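Local coordinates for NmrA family protein (Shigella flexneri 2a, PDB 3QVO), which is of unknown function but, as an NmrA-family protein with a Rossmann fold, probably binds NAD(P), at residues M112-S125 with I158-P170. Sequence-based numbering, arbitrary orientation.
With MNB (5-mercapto-2-nitro-benzoic acid), chain B.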
loop_
_atom_site.group_PDB
_atom_site.type_symbol
_atom_site.label_atom_id
_atom_site.label_comp_id
_atom_site.label_asym_id
_atom_site.label_seq_id
_atom_site.Cartn_x
_atom_site.Cartn_y
_atom_site.Cartn_z
HETATM N N MSE A 112 10.926 -8.813 4.767
HETATM C CA MSE A 112 11.798 -7.951 3.957
HETATM C C MSE A 112 13.253 -8.058 4.436
HETATM O O MSE A 112 14.151 -8.283 3.640
HETATM C CB MSE A 112 11.338 -6.526 4.012
HETATM C CG MSE A 112 9.994 -6.346 3.386
HETATM SE SE MSE A 112 9.328 -4.584 3.294
HETATM C CE MSE A 112 10.817 -3.780 2.318
ATOM N N LYS A 113 13.478 -7.966 5.751
ATOM C CA LYS A 113 14.823 -7.978 6.279
ATOM C C LYS A 113 15.494 -9.311 6.058
ATOM O O LYS A 113 16.655 -9.350 5.653
ATOM C CB LYS A 113 14.824 -7.616 7.735
ATOM C CG LYS A 113 14.654 -6.135 7.975
ATOM C CD LYS A 113 14.772 -5.786 9.435
ATOM C CE LYS A 113 14.667 -4.258 9.669
ATOM N NZ LYS A 113 14.687 -3.942 11.119
ATOM N N ALA A 114 14.746 -10.400 6.260
ATOM C CA ALA A 114 15.256 -11.722 6.022
ATOM C C ALA A 114 15.644 -11.882 4.556
ATOM O O ALA A 114 16.615 -12.561 4.259
ATOM C CB ALA A 114 14.233 -12.843 6.421
ATOM N N CYS A 115 14.850 -11.337 3.646
ATOM C CA CYS A 115 15.100 -11.558 2.216
ATOM C C CYS A 115 15.884 -10.416 1.531
ATOM O O CYS A 115 15.997 -10.391 0.313
ATOM C CB CYS A 115 13.816 -11.744 1.503
ATOM S SG CYS A 115 12.825 -13.110 2.100
ATOM N N ASP A 116 16.458 -9.509 2.303
ATOM C CA ASP A 116 17.273 -8.446 1.769
ATOM C C ASP A 116 16.506 -7.516 0.826
ATOM O O ASP A 116 17.066 -7.002 -0.096
ATOM C CB ASP A 116 18.518 -9.039 1.109
ATOM C CG ASP A 116 19.646 -8.032 0.941
ATOM O OD1 ASP A 116 19.721 -7.036 1.694
ATOM O OD2 ASP A 116 20.469 -8.220 0.010
ATOM N N VAL A 117 15.226 -7.283 1.099
ATOM C CA VAL A 117 14.395 -6.346 0.357
ATOM C C VAL A 117 14.278 -5.083 1.173
ATOM O O VAL A 117 14.070 -5.178 2.384
ATOM C CB VAL A 117 13.002 -6.932 0.169
ATOM C CG1 VAL A 117 12.157 -6.031 -0.690
ATOM C CG2 VAL A 117 13.124 -8.388 -0.434
ATOM N N LYS A 118 14.415 -3.913 0.527
ATOM C CA LYS A 118 14.464 -2.627 1.213
ATOM C C LYS A 118 13.258 -1.695 1.027
ATOM O O LYS A 118 12.992 -0.872 1.901
ATOM C CB LYS A 118 15.694 -1.853 0.729
ATOM C CG LYS A 118 17.023 -2.402 1.179
ATOM C CD LYS A 118 18.189 -1.675 0.509
ATOM C CE LYS A 118 19.562 -2.147 1.082
ATOM N NZ LYS A 118 19.733 -3.657 1.033
ATOM N N ARG A 119 12.603 -1.751 -0.137
ATOM C CA ARG A 119 11.653 -0.717 -0.545
ATOM C C ARG A 119 10.216 -1.122 -0.299
ATOM O O ARG A 119 9.736 -2.102 -0.909
ATOM C CB ARG A 119 11.854 -0.355 -2.023
ATOM C CG ARG A 119 11.116 0.912 -2.428
ATOM C CD ARG A 119 11.757 2.143 -1.867
ATOM N NE ARG A 119 11.071 3.349 -2.310
ATOM C CZ ARG A 119 10.081 3.957 -1.670
ATOM N NH1 ARG A 119 9.559 5.034 -2.192
ATOM N NH2 ARG A 119 9.635 3.534 -0.501
ATOM N N LEU A 120 9.543 -0.366 0.587
ATOM C CA LEU A 120 8.180 -0.633 1.030
ATOM C C LEU A 120 7.259 0.546 0.820
ATOM O O LEU A 120 7.577 1.689 1.202
ATOM C CB LEU A 120 8.185 -0.975 2.533
ATOM C CG LEU A 120 6.839 -1.189 3.256
ATOM C CD1 LEU A 120 6.085 -2.452 2.723
ATOM C CD2 LEU A 120 7.060 -1.249 4.762
ATOM N N ILE A 121 6.105 0.277 0.207
ATOM C CA ILE A 121 5.011 1.254 0.080
ATOM C C ILE A 121 3.877 0.667 0.891
ATOM O O ILE A 121 3.432 -0.452 0.610
ATOM C CB ILE A 121 4.569 1.447 -1.392
ATOM C CG1 ILE A 121 5.767 1.863 -2.240
ATOM C CG2 ILE A 121 3.462 2.485 -1.476
ATOM C CD1 ILE A 121 5.527 1.853 -3.759
ATOM N N PHE A 122 3.458 1.369 1.942
ATOM C CA PHE A 122 2.541 0.805 2.902
ATOM C C PHE A 122 1.352 1.758 3.114
ATOM O O PHE A 122 1.516 2.922 3.551
ATOM C CB PHE A 122 3.278 0.542 4.211
ATOM C CG PHE A 122 2.580 -0.451 5.162
ATOM C CD1 PHE A 122 1.543 -0.061 5.963
ATOM C CD2 PHE A 122 3.021 -1.761 5.278
ATOM C CE1 PHE A 122 0.945 -0.970 6.855
ATOM C CE2 PHE A 122 2.428 -2.670 6.145
ATOM C CZ PHE A 122 1.397 -2.281 6.927
ATOM N N VAL A 123 0.171 1.245 2.795
ATOM C CA VAL A 123 -1.073 2.021 2.878
ATOM C C VAL A 123 -1.708 1.802 4.193
ATOM O O VAL A 123 -1.948 0.654 4.579
ATOM C CB VAL A 123 -2.074 1.656 1.777
ATOM C CG1 VAL A 123 -3.384 2.515 1.936
ATOM C CG2 VAL A 123 -1.450 1.922 0.432
ATOM N N LEU A 124 -1.955 2.902 4.912
ATOM C CA LEU A 124 -2.744 2.836 6.132
ATOM C C LEU A 124 -4.041 3.601 5.961
ATOM O O LEU A 124 -4.086 4.846 6.021
ATOM C CB LEU A 124 -1.954 3.334 7.353
ATOM C CG LEU A 124 -0.845 2.382 7.851
ATOM C CD1 LEU A 124 0.161 3.137 8.720
ATOM C CD2 LEU A 124 -1.433 1.182 8.616
ATOM N N SER A 125 -5.108 2.819 5.827
ATOM C CA SER A 125 -6.438 3.313 5.551
ATOM C C SER A 125 -7.376 2.549 6.442
ATOM O O SER A 125 -7.291 1.331 6.490
ATOM C CB SER A 125 -6.781 3.022 4.072
ATOM O OG SER A 125 -8.081 3.447 3.740
ATOM N N ILE A 158 7.171 0.751 11.134
ATOM C CA ILE A 158 7.705 1.044 9.817
ATOM C C ILE A 158 8.734 2.159 9.915
ATOM O O ILE A 158 9.865 1.988 9.444
ATOM C CB ILE A 158 6.588 1.326 8.845
ATOM C CG1 ILE A 158 5.849 0.019 8.539
ATOM C CG2 ILE A 158 7.090 1.992 7.570
ATOM C CD1 ILE A 158 4.510 0.219 7.906
ATOM N N GLU A 159 8.402 3.246 10.627
ATOM C CA GLU A 159 9.344 4.370 10.763
ATOM C C GLU A 159 10.628 4.043 11.480
ATOM O O GLU A 159 11.616 4.733 11.277
ATOM C CB GLU A 159 8.688 5.598 11.409
ATOM C CG GLU A 159 7.591 6.187 10.542
ATOM C CD GLU A 159 6.918 7.412 11.163
ATOM O OE1 GLU A 159 6.734 7.462 12.409
ATOM O OE2 GLU A 159 6.539 8.331 10.397
ATOM N N ALA A 160 10.626 2.978 12.286
ATOM C CA ALA A 160 11.788 2.582 13.053
ATOM C C ALA A 160 12.491 1.403 12.417
ATOM O O ALA A 160 13.402 0.875 12.996
ATOM C CB ALA A 160 11.396 2.228 14.497
ATOM N N SER A 161 12.105 1.021 11.215
ATOM C CA SER A 161 12.582 -0.216 10.620
ATOM C C SER A 161 13.925 -0.146 9.911
ATOM O O SER A 161 14.520 -1.181 9.662
ATOM C CB SER A 161 11.569 -0.722 9.613
ATOM O OG SER A 161 11.424 0.197 8.562
ATOM N N GLY A 162 14.365 1.054 9.557
ATOM C CA GLY A 162 15.522 1.252 8.714
ATOM C C GLY A 162 15.311 0.838 7.256
ATOM O O GLY A 162 16.282 0.632 6.517
ATOM N N LEU A 163 14.061 0.680 6.843
ATOM C CA LEU A 163 13.741 0.295 5.485
ATOM C C LEU A 163 13.550 1.571 4.687
ATOM O O LEU A 163 13.375 2.630 5.244
ATOM C CB LEU A 163 12.473 -0.590 5.411
ATOM C CG LEU A 163 12.525 -1.992 6.040
ATOM C CD1 LEU A 163 11.145 -2.624 6.193
ATOM C CD2 LEU A 163 13.406 -2.949 5.233
ATOM N N GLU A 164 13.555 1.441 3.368
ATOM C CA GLU A 164 13.283 2.563 2.483
ATOM C C GLU A 164 11.764 2.611 2.299
ATOM O O GLU A 164 11.228 1.987 1.384
ATOM C CB GLU A 164 14.041 2.397 1.152
ATOM C CG GLU A 164 15.555 2.718 1.247
ATOM C CD GLU A 164 16.364 2.384 -0.022
ATOM O OE1 GLU A 164 15.901 1.578 -0.868
ATOM O OE2 GLU A 164 17.495 2.930 -0.165
ATOM N N TYR A 165 11.081 3.315 3.192
ATOM C CA TYR A 165 9.630 3.245 3.268
ATOM C C TYR A 165 8.947 4.472 2.723
ATOM O O TYR A 165 9.508 5.529 2.665
ATOM C CB TYR A 165 9.163 3.003 4.723
ATOM C CG TYR A 165 9.402 4.173 5.657
ATOM C CD1 TYR A 165 8.500 5.210 5.727
ATOM C CD2 TYR A 165 10.528 4.231 6.458
ATOM C CE1 TYR A 165 8.722 6.283 6.540
ATOM C CE2 TYR A 165 10.768 5.291 7.289
ATOM C CZ TYR A 165 9.848 6.332 7.325
ATOM O OH TYR A 165 10.011 7.418 8.150
ATOM N N THR A 166 7.722 4.290 2.282
ATOM C CA THR A 166 6.798 5.378 2.106
ATOM C C THR A 166 5.486 4.898 2.729
ATOM O O THR A 166 4.967 3.847 2.350
ATOM C CB THR A 166 6.565 5.679 0.653
ATOM O OG1 THR A 166 7.822 5.889 -0.038
ATOM C CG2 THR A 166 5.620 6.885 0.510
ATOM N N ILE A 167 4.974 5.640 3.706
ATOM C CA ILE A 167 3.680 5.336 4.316
ATOM C C ILE A 167 2.707 6.280 3.653
ATOM O O ILE A 167 2.989 7.464 3.505
ATOM C CB ILE A 167 3.682 5.558 5.878
ATOM C CG1 ILE A 167 4.558 4.503 6.548
ATOM C CG2 ILE A 167 2.292 5.490 6.437
ATOM C CD1 ILE A 167 5.137 4.882 7.925
ATOM N N LEU A 168 1.570 5.745 3.244
ATOM C CA LEU A 168 0.592 6.492 2.516
ATOM C C LEU A 168 -0.662 6.450 3.326
ATOM O O LEU A 168 -1.123 5.356 3.704
ATOM C CB LEU A 168 0.316 5.894 1.131
ATOM C CG LEU A 168 1.422 5.862 0.086
ATOM C CD1 LEU A 168 0.859 5.353 -1.256
ATOM C CD2 LEU A 168 2.033 7.250 -0.068
ATOM N N ARG A 169 -1.212 7.643 3.549
ATOM C CA ARG A 169 -2.358 7.867 4.429
ATOM C C ARG A 169 -3.455 8.573 3.695
ATOM O O ARG A 169 -3.428 9.782 3.605
ATOM C CB ARG A 169 -1.949 8.744 5.625
ATOM C CG ARG A 169 -1.306 7.955 6.711
ATOM C CD ARG A 169 -0.641 8.796 7.747
ATOM N NE ARG A 169 0.117 9.946 7.266
ATOM C CZ ARG A 169 -0.303 11.202 7.262
ATOM N NH1 ARG A 169 -1.526 11.503 7.666
ATOM N NH2 ARG A 169 0.505 12.170 6.841
ATOM N N PRO A 170 -4.404 7.814 3.136
ATOM C CA PRO A 170 -5.486 8.383 2.352
ATOM C C PRO A 170 -6.709 8.793 3.127
ATOM O O PRO A 170 -7.115 8.098 4.072
ATOM C CB PRO A 170 -5.875 7.255 1.393
ATOM C CG PRO A 170 -5.372 6.021 2.028
ATOM C CD PRO A 170 -4.192 6.394 2.836
HETATM C C6 MNB B . 15.799 -16.321 1.768
HETATM C C1 MNB B . 16.441 -17.232 2.574
HETATM C C2 MNB B . 15.951 -17.521 3.861
HETATM C C3 MNB B . 14.791 -16.872 4.353
HETATM C C4 MNB B . 14.158 -15.956 3.529
HETATM C C5 MNB B . 14.667 -15.694 2.248
HETATM S S5 MNB B . 13.839 -14.571 1.134
HETATM C C10 MNB B . 17.689 -17.879 1.955
HETATM O O12 MNB B . 18.760 -17.167 1.880
HETATM O O11 MNB B . 17.489 -19.059 1.534
HETATM N N7 MNB B . 16.567 -18.422 4.659
HETATM O O9 MNB B . 15.990 -18.796 5.921
HETATM O O8 MNB B . 17.718 -19.031 4.269
HETATM O O HOH W 1 -5.424 7.115 6.224
#
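Arg-119 reaches diagonally to Thr-166 on the same face of two parallel strands, 119-123 and 164-170, whose axes approach to 4.7 Å. From CB, with CG anti to the backbone N (chi1 -167°), the arginine chain bends at the CB-CG bond (chi2 72°) and turns over the neighbouring strand. CB and CG pass Glu-164 O at a loose distance, and CD comes to 3.3 Å from that oxygen, besides lying 3.8 Å from CB of Glu-164. Beyond it, NE donates a hydrogen bond to Pro-211 O. The guanidinium then meets Thr-166 end-on: NH1 (2.9 Å) and NH2 (3.0 Å) both donate to its OG1, which lies close to the guanidinium plane. NH2 also donates a hydrogen bond to Glu-164 O, standing above that carbonyl's plane, whereas Leu-120 N reaches the same oxygen from the opposite face. OG1 of Thr-166 has a further partner in His-214 O, and this network gives the buried arginine several polar partners while fixing the rotation of its tip.

The backbone ladder continues with Thr-166 N to Leu-120 O, Phe-122 N to Thr-166 O, Leu-168 N to Phe-122 O and Leu-124 N to Leu-168 O. On the other face of the sheet, Ile-158, from the end of helix 149-159, sets CD1 over the Phe-122 ring in a CH-pi contact, 3.5 Å from the centroid. Nearer the start of the strands, Leu-163 CD1 packs 3.9 Å from SE of selenomethionine Met-112. A Schellman motif with Asp-116 as its C-prime residue ends helix 101-114, just where Cys-115 SG is disulfide-bonded to S5 of the mercaptonitrobenzoate (2.0 Å).

The pairing belongs to the mostly parallel sheet of the Rossmann fold: strand 91-95 flanks 119-123, and strand 217-222 flanks the longer strand 164-174. Helix 197-209 covers Arg-119, Ile-121 and Leu-168, while helix 101-114 packs against Leu-120 and Phe-122 on the other face.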